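Local coordinates for protein platelet aggregation factor Sm-hPAF (PDB 4GWI) that binds fucose-bearing Lewis glycans through this F-type lectin domain, part of a longer toxin that probably forms pores in cholesterol-containing host membranes, at residues Q102-L107 with L113-T118; V89-E94 with E98-H103. The protein carries 2 engineered substitutions. All coordinates share one frame; numbering follows the deposited sequence.

Contact 1 (Q102-L107 with L113-T118); sequences QHFDSL and LEVFFT
The side-chain amide of Gln102 carries the polar part of the meeting between 102-107 and 113-118. Its NE2 donates to the backbone O of Phe116 over 2.8 Å with a nearly straight N-H (167°); the acceptor lies in the amide plane, although the donor sits above the plane of the carbonyl. The same NE2 rests over one face of the Phe117 ring, 3.5 Å from CE1. OE1 takes a hydrogen bond from a water at 2.8 Å, and that water accepts from Phe116 N. A long, two-sided amide suits this place: it spans two sheets, holding Phe116 O directly and Phe116 N through water.

The rest is apolar. Leu113 CD2 stands 3.7 Å from the Phe104 ring centroid, a CH-pi contact over the face. With CG anti to the backbone N (chi1 170°), Leu113 sends this methyl across to the ring, while its CB meets Leu107 CG at 3.9 Å. Val115 CG2 approaches Phe104 CZ obliquely at 3.8 Å.

Strand 98-104 is an outer strand of the five-stranded sheet, and 112-117 pairs with 64-74 in the other, making this a face-to-face sandwich contact at the sheet border; Phe87 of strand 87-92 also touches Leu107 and Leu113.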
loop_
_atom_site.group_PDB
_atom_site.type_symbol
_atom_site.label_atom_id
_atom_site.label_comp_id
_atom_site.label_asym_id
_atom_site.label_seq_id
_atom_site.Cartn_x
_atom_site.Cartn_y
_atom_site.Cartn_z
ATOM N N GLN A 102 10.351 5.185 2.726
ATOM C CA GLN A 102 11.202 4.840 1.573
ATOM C C GLN A 102 10.534 5.345 0.337
ATOM O O GLN A 102 9.307 5.249 0.189
ATOM C CB GLN A 102 11.350 3.347 1.452
ATOM C CG GLN A 102 12.278 2.823 2.546
ATOM C CD GLN A 102 12.483 1.315 2.522
ATOM O OE1 GLN A 102 12.718 0.737 1.452
ATOM N NE2 GLN A 102 12.477 0.672 3.735
ATOM N N HIS A 103 11.314 5.910 -0.557
ATOM C CA HIS A 103 10.838 6.435 -1.812
ATOM C C HIS A 103 11.168 5.510 -2.972
ATOM O O HIS A 103 12.249 4.886 -3.016
ATOM C CB HIS A 103 11.534 7.777 -2.048
ATOM C CG HIS A 103 11.194 8.365 -3.408
ATOM N ND1 HIS A 103 9.996 8.940 -3.655
ATOM C CD2 HIS A 103 11.904 8.351 -4.611
ATOM C CE1 HIS A 103 9.965 9.338 -4.980
ATOM N NE2 HIS A 103 11.110 8.940 -5.560
ATOM N N PHE A 104 10.247 5.423 -3.937
ATOM C CA PHE A 104 10.416 4.597 -5.147
ATOM C C PHE A 104 10.063 5.318 -6.393
ATOM O O PHE A 104 9.048 5.977 -6.477
ATOM C CB PHE A 104 9.542 3.309 -5.095
ATOM C CG PHE A 104 9.889 2.464 -3.909
ATOM C CD1 PHE A 104 10.935 1.544 -4.016
ATOM C CD2 PHE A 104 9.288 2.725 -2.643
ATOM C CE1 PHE A 104 11.403 0.823 -2.882
ATOM C CE2 PHE A 104 9.757 1.993 -1.560
ATOM C CZ PHE A 104 10.763 1.064 -1.667
ATOM N N ASP A 105 10.921 5.217 -7.405
ATOM C CA ASP A 105 10.585 5.875 -8.655
ATOM C C ASP A 105 9.587 5.058 -9.447
ATOM O O ASP A 105 8.694 5.642 -10.016
ATOM C CB ASP A 105 11.856 5.962 -9.531
ATOM C CG ASP A 105 12.878 6.943 -8.995
ATOM O OD1 ASP A 105 12.508 7.940 -8.311
ATOM O OD2 ASP A 105 14.072 6.714 -9.322
ATOM N N SER A 106 9.720 3.742 -9.493
ATOM C CA SER A 106 8.939 2.895 -10.386
ATOM C C SER A 106 8.881 1.523 -9.791
ATOM O O SER A 106 9.644 1.228 -8.896
ATOM C CB SER A 106 9.725 2.705 -11.710
ATOM O OG SER A 106 8.848 2.507 -12.754
ATOM N N LEU A 107 7.981 0.681 -10.319
ATOM C CA LEU A 107 8.058 -0.742 -10.078
ATOM C C LEU A 107 8.794 -1.437 -11.275
ATOM O O LEU A 107 8.974 -2.682 -11.253
ATOM C CB LEU A 107 6.644 -1.317 -10.008
ATOM C CG LEU A 107 6.153 -1.517 -8.583
ATOM C CD1 LEU A 107 6.051 -0.155 -7.913
ATOM C CD2 LEU A 107 4.807 -2.253 -8.540
ATOM N N LEU A 113 6.027 -5.066 -5.602
ATOM C CA LEU A 113 7.252 -4.405 -5.011
ATOM C C LEU A 113 7.347 -4.918 -3.609
ATOM O O LEU A 113 6.388 -4.831 -2.805
ATOM C CB LEU A 113 7.124 -2.869 -5.015
ATOM C CG LEU A 113 8.243 -2.171 -4.201
ATOM C CD1 LEU A 113 9.602 -2.436 -4.858
ATOM C CD2 LEU A 113 7.914 -0.656 -4.086
ATOM N N GLU A 114 8.508 -5.445 -3.202
ATOM C CA GLU A 114 8.699 -5.830 -1.814
ATOM C C GLU A 114 9.565 -4.768 -1.117
ATOM O O GLU A 114 10.682 -4.401 -1.606
ATOM C CB GLU A 114 9.524 -7.159 -1.705
ATOM C CG GLU A 114 8.636 -8.361 -2.166
ATOM C CD GLU A 114 9.313 -9.716 -2.010
ATOM O OE1 GLU A 114 10.551 -9.776 -1.917
ATOM O OE2 GLU A 114 8.565 -10.709 -1.983
ATOM N N VAL A 115 9.003 -4.211 -0.043
ATOM C CA VAL A 115 9.738 -3.112 0.681
ATOM C C VAL A 115 10.118 -3.687 2.028
ATOM O O VAL A 115 9.305 -4.218 2.797
ATOM C CB VAL A 115 8.752 -1.954 0.875
ATOM C CG1 VAL A 115 9.549 -0.794 1.547
ATOM C CG2 VAL A 115 8.150 -1.479 -0.440
ATOM N N PHE A 116 11.409 -3.616 2.369
ATOM C CA PHE A 116 11.880 -4.169 3.638
ATOM C C PHE A 116 12.200 -3.071 4.662
ATOM O O PHE A 116 12.823 -2.084 4.234
ATOM C CB PHE A 116 13.146 -5.016 3.374
ATOM C CG PHE A 116 12.810 -6.295 2.586
ATOM C CD1 PHE A 116 12.417 -7.390 3.308
ATOM C CD2 PHE A 116 12.938 -6.301 1.200
ATOM C CE1 PHE A 116 12.089 -8.591 2.632
ATOM C CE2 PHE A 116 12.598 -7.531 0.510
ATOM C CZ PHE A 116 12.187 -8.611 1.266
ATOM N N PHE A 117 11.678 -3.243 5.883
ATOM C CA PHE A 117 11.970 -2.267 6.951
ATOM C C PHE A 117 12.780 -2.890 8.029
ATOM O O PHE A 117 12.700 -4.087 8.256
ATOM C CB PHE A 117 10.661 -1.782 7.509
ATOM C CG PHE A 117 9.952 -0.792 6.585
ATOM C CD1 PHE A 117 10.301 0.513 6.476
ATOM C CD2 PHE A 117 8.894 -1.250 5.743
ATOM C CE1 PHE A 117 9.659 1.452 5.649
ATOM C CE2 PHE A 117 8.245 -0.320 4.936
ATOM C CZ PHE A 117 8.613 1.006 4.825
ATOM N N THR A 118 13.628 -2.035 8.687
ATOM C CA THR A 118 14.583 -2.615 9.680
ATOM C C THR A 118 13.951 -2.638 11.050
ATOM O O THR A 118 14.085 -1.682 11.858
ATOM C CB THR A 118 15.853 -1.798 9.698
ATOM O OG1 THR A 118 16.362 -1.648 8.343
ATOM C CG2 THR A 118 16.916 -2.520 10.508
HETATM O O HOH W 1 13.201 -1.943 0.798
#

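Contact 2 (V89-E94 with E98-H103); sequences VVLLNE and EVARQH
Leu91 and Ala100 form the close-packed side of this antiparallel hairpin, Leu91 N bonding to Ala100 O at 3.0 Å and Leu91 CD1 lying 4.1 Å from Ala100 CB. The small alanine suits a place touched by both Leu91 and Phe117 of the facing sheet. Val89 and Gln102 form the next hydrogen-bonded pair, with Val89 N to Gln102 O at 2.9 Å and a return bond from Gln102 N to Val89 O. Near the turn, Leu91 O accepts from Val99 N at 2.9 Å and weakly from Ala100 N at 3.4 Å, the signature of a classic beta bulge. Beside the bulge, Val99 CG2 meets Leu91 CB at 3.9 Å.

On the other face the outer strand meets solvent through Glu98 and Arg101. Arg101 leaves the backbone with CG anti to N (chi1 177°) and bends at chi3, bringing its guanidinium beside Val90, whose CG2 lies over one face, 3.6 Å from NH1. Arg101 NH2 forms a salt bridge with Glu98 OE1 at 2.7 Å, meeting it from above the carboxylate plane. NH1 has further ionic partners in Asp88 and Glu128, so several carboxylates fix the long arginine.

Strand 124-129 flanks 87-92 on its other edge, leaving 98-104 outermost in the sheet.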
loop_
_atom_site.group_PDB
_atom_site.type_symbol
_atom_site.label_atom_id
_atom_site.label_comp_id
_atom_site.label_asym_id
_atom_site.label_seq_id
_atom_site.Cartn_x
_atom_site.Cartn_y
_atom_site.Cartn_z
ATOM N N VAL A 89 6.510 4.843 0.620
ATOM C CA VAL A 89 5.847 3.887 1.601
ATOM C C VAL A 89 6.280 4.368 2.965
ATOM O O VAL A 89 7.510 4.507 3.242
ATOM C CB VAL A 89 6.276 2.451 1.326
ATOM C CG1 VAL A 89 5.589 1.456 2.299
ATOM C CG2 VAL A 89 5.915 2.064 -0.134
ATOM N N VAL A 90 5.319 4.587 3.834
ATOM C CA VAL A 90 5.551 5.273 5.111
ATOM C C VAL A 90 5.004 4.401 6.208
ATOM O O VAL A 90 3.916 3.763 6.118
ATOM C CB VAL A 90 4.772 6.605 5.154
ATOM C CG1 VAL A 90 5.240 7.437 6.345
ATOM C CG2 VAL A 90 5.041 7.408 3.877
ATOM N N LEU A 91 5.771 4.316 7.305
ATOM C CA LEU A 91 5.277 3.681 8.512
ATOM C C LEU A 91 5.028 4.758 9.571
ATOM O O LEU A 91 5.885 5.628 9.719
ATOM C CB LEU A 91 6.277 2.679 9.066
ATOM C CG LEU A 91 6.713 1.481 8.152
ATOM C CD1 LEU A 91 7.634 0.546 8.910
ATOM C CD2 LEU A 91 5.409 0.798 7.675
ATOM N N LEU A 92 3.914 4.701 10.251
ATOM C CA LEU A 92 3.577 5.709 11.286
ATOM C C LEU A 92 3.366 4.982 12.601
ATOM O O LEU A 92 2.843 3.869 12.679
ATOM C CB LEU A 92 2.267 6.455 10.987
ATOM C CG LEU A 92 2.129 7.007 9.602
ATOM C CD1 LEU A 92 0.752 7.723 9.671
ATOM C CD2 LEU A 92 3.192 8.016 9.329
ATOM N N ASN A 93 3.768 5.658 13.695
ATOM C CA ASN A 93 3.454 5.126 15.018
ATOM C C ASN A 93 1.981 5.384 15.436
ATOM O O ASN A 93 1.146 5.914 14.657
ATOM C CB ASN A 93 4.497 5.689 16.073
ATOM C CG ASN A 93 4.286 7.170 16.388
ATOM O OD1 ASN A 93 5.237 7.791 17.057
ATOM N ND2 ASN A 93 3.296 7.824 15.912
ATOM N N GLU A 94 1.613 5.021 16.664
ATOM C CA GLU A 94 0.243 5.150 17.113
ATOM C C GLU A 94 -0.265 6.545 17.166
ATOM O O GLU A 94 -1.452 6.838 17.054
ATOM C CB GLU A 94 0.106 4.436 18.493
ATOM C CG GLU A 94 -1.350 4.438 18.996
ATOM C CD GLU A 94 -1.676 5.501 20.044
ATOM O OE1 GLU A 94 -0.974 6.562 20.147
ATOM O OE2 GLU A 94 -2.683 5.258 20.770
ATOM N N GLU A 98 5.686 9.838 11.636
ATOM C CA GLU A 98 6.515 8.970 10.779
ATOM C C GLU A 98 7.641 8.299 11.524
ATOM O O GLU A 98 8.438 8.971 12.276
ATOM C CB GLU A 98 7.070 9.851 9.679
ATOM C CG GLU A 98 8.026 9.189 8.777
ATOM C CD GLU A 98 8.670 10.230 7.757
ATOM O OE1 GLU A 98 7.990 11.134 7.314
ATOM O OE2 GLU A 98 9.851 10.061 7.466
ATOM N N VAL A 99 7.747 6.978 11.406
ATOM C CA VAL A 99 8.910 6.273 11.919
ATOM C C VAL A 99 9.791 5.681 10.826
ATOM O O VAL A 99 10.965 5.306 11.116
ATOM C CB VAL A 99 8.544 5.197 12.958
ATOM C CG1 VAL A 99 7.733 5.751 14.145
ATOM C CG2 VAL A 99 7.696 4.076 12.381
ATOM N N ALA A 100 9.258 5.605 9.577
ATOM C CA ALA A 100 10.158 5.194 8.490
ATOM C C ALA A 100 9.542 5.616 7.192
ATOM O O ALA A 100 8.335 5.767 7.150
ATOM C CB ALA A 100 10.368 3.643 8.519
ATOM N N ARG A 101 10.344 5.802 6.162
ATOM C CA ARG A 101 9.854 6.269 4.859
ATOM C C ARG A 101 10.841 5.814 3.820
ATOM O O ARG A 101 12.048 5.985 3.994
ATOM C CB ARG A 101 9.706 7.825 4.858
ATOM C CG ARG A 101 9.284 8.377 3.516
ATOM C CD ARG A 101 9.168 9.933 3.544
ATOM N NE ARG A 101 8.226 10.367 4.526
ATOM C CZ ARG A 101 6.930 10.671 4.299
ATOM N NH1 ARG A 101 6.420 10.583 3.071
ATOM N NH2 ARG A 101 6.153 11.052 5.344
ATOM N N GLN A 102 10.351 5.185 2.726
ATOM C CA GLN A 102 11.202 4.840 1.573
ATOM C C GLN A 102 10.534 5.345 0.337
ATOM O O GLN A 102 9.307 5.249 0.189
ATOM C CB GLN A 102 11.350 3.347 1.452
ATOM C CG GLN A 102 12.278 2.823 2.546
ATOM C CD GLN A 102 12.483 1.315 2.522
ATOM O OE1 GLN A 102 12.718 0.737 1.452
ATOM N NE2 GLN A 102 12.477 0.672 3.735
ATOM N N HIS A 103 11.314 5.910 -0.557
ATOM C CA HIS A 103 10.838 6.435 -1.812
ATOM C C HIS A 103 11.168 5.510 -2.972
ATOM O O HIS A 103 12.249 4.886 -3.016
ATOM C CB HIS A 103 11.534 7.777 -2.048
ATOM C CG HIS A 103 11.194 8.365 -3.408
ATOM N ND1 HIS A 103 9.996 8.940 -3.655
ATOM C CD2 HIS A 103 11.904 8.351 -4.611
ATOM C CE1 HIS A 103 9.965 9.338 -4.980
ATOM N NE2 HIS A 103 11.110 8.940 -5.560
#

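How the contacts relate
Gln102 ties the two contacts together: in contact 2 its backbone belongs to the hairpin, while in contact 1 its side chain reaches the opposing sheet. The centres lie 12 Å apart, yet the contacts touch directly. Phe117 of contact 1 enters the sandwich interior, its CG 3.5 Å from Leu91 CD1 and its CE1 3.7 Å from Ala100 CB, so hairpin and facing strand share one apolar layer. Phe104 CE2 packs beside Val89 CG2 within their sheet, at 4.1 Å. Neither contact contains a glycan-pocket residue. The Leu107 side chain is about 14 Å from the bound calcium ion, and that of Leu92 about 10 Å from a magnesium ion; both contacts are framework packing of the lectin domain.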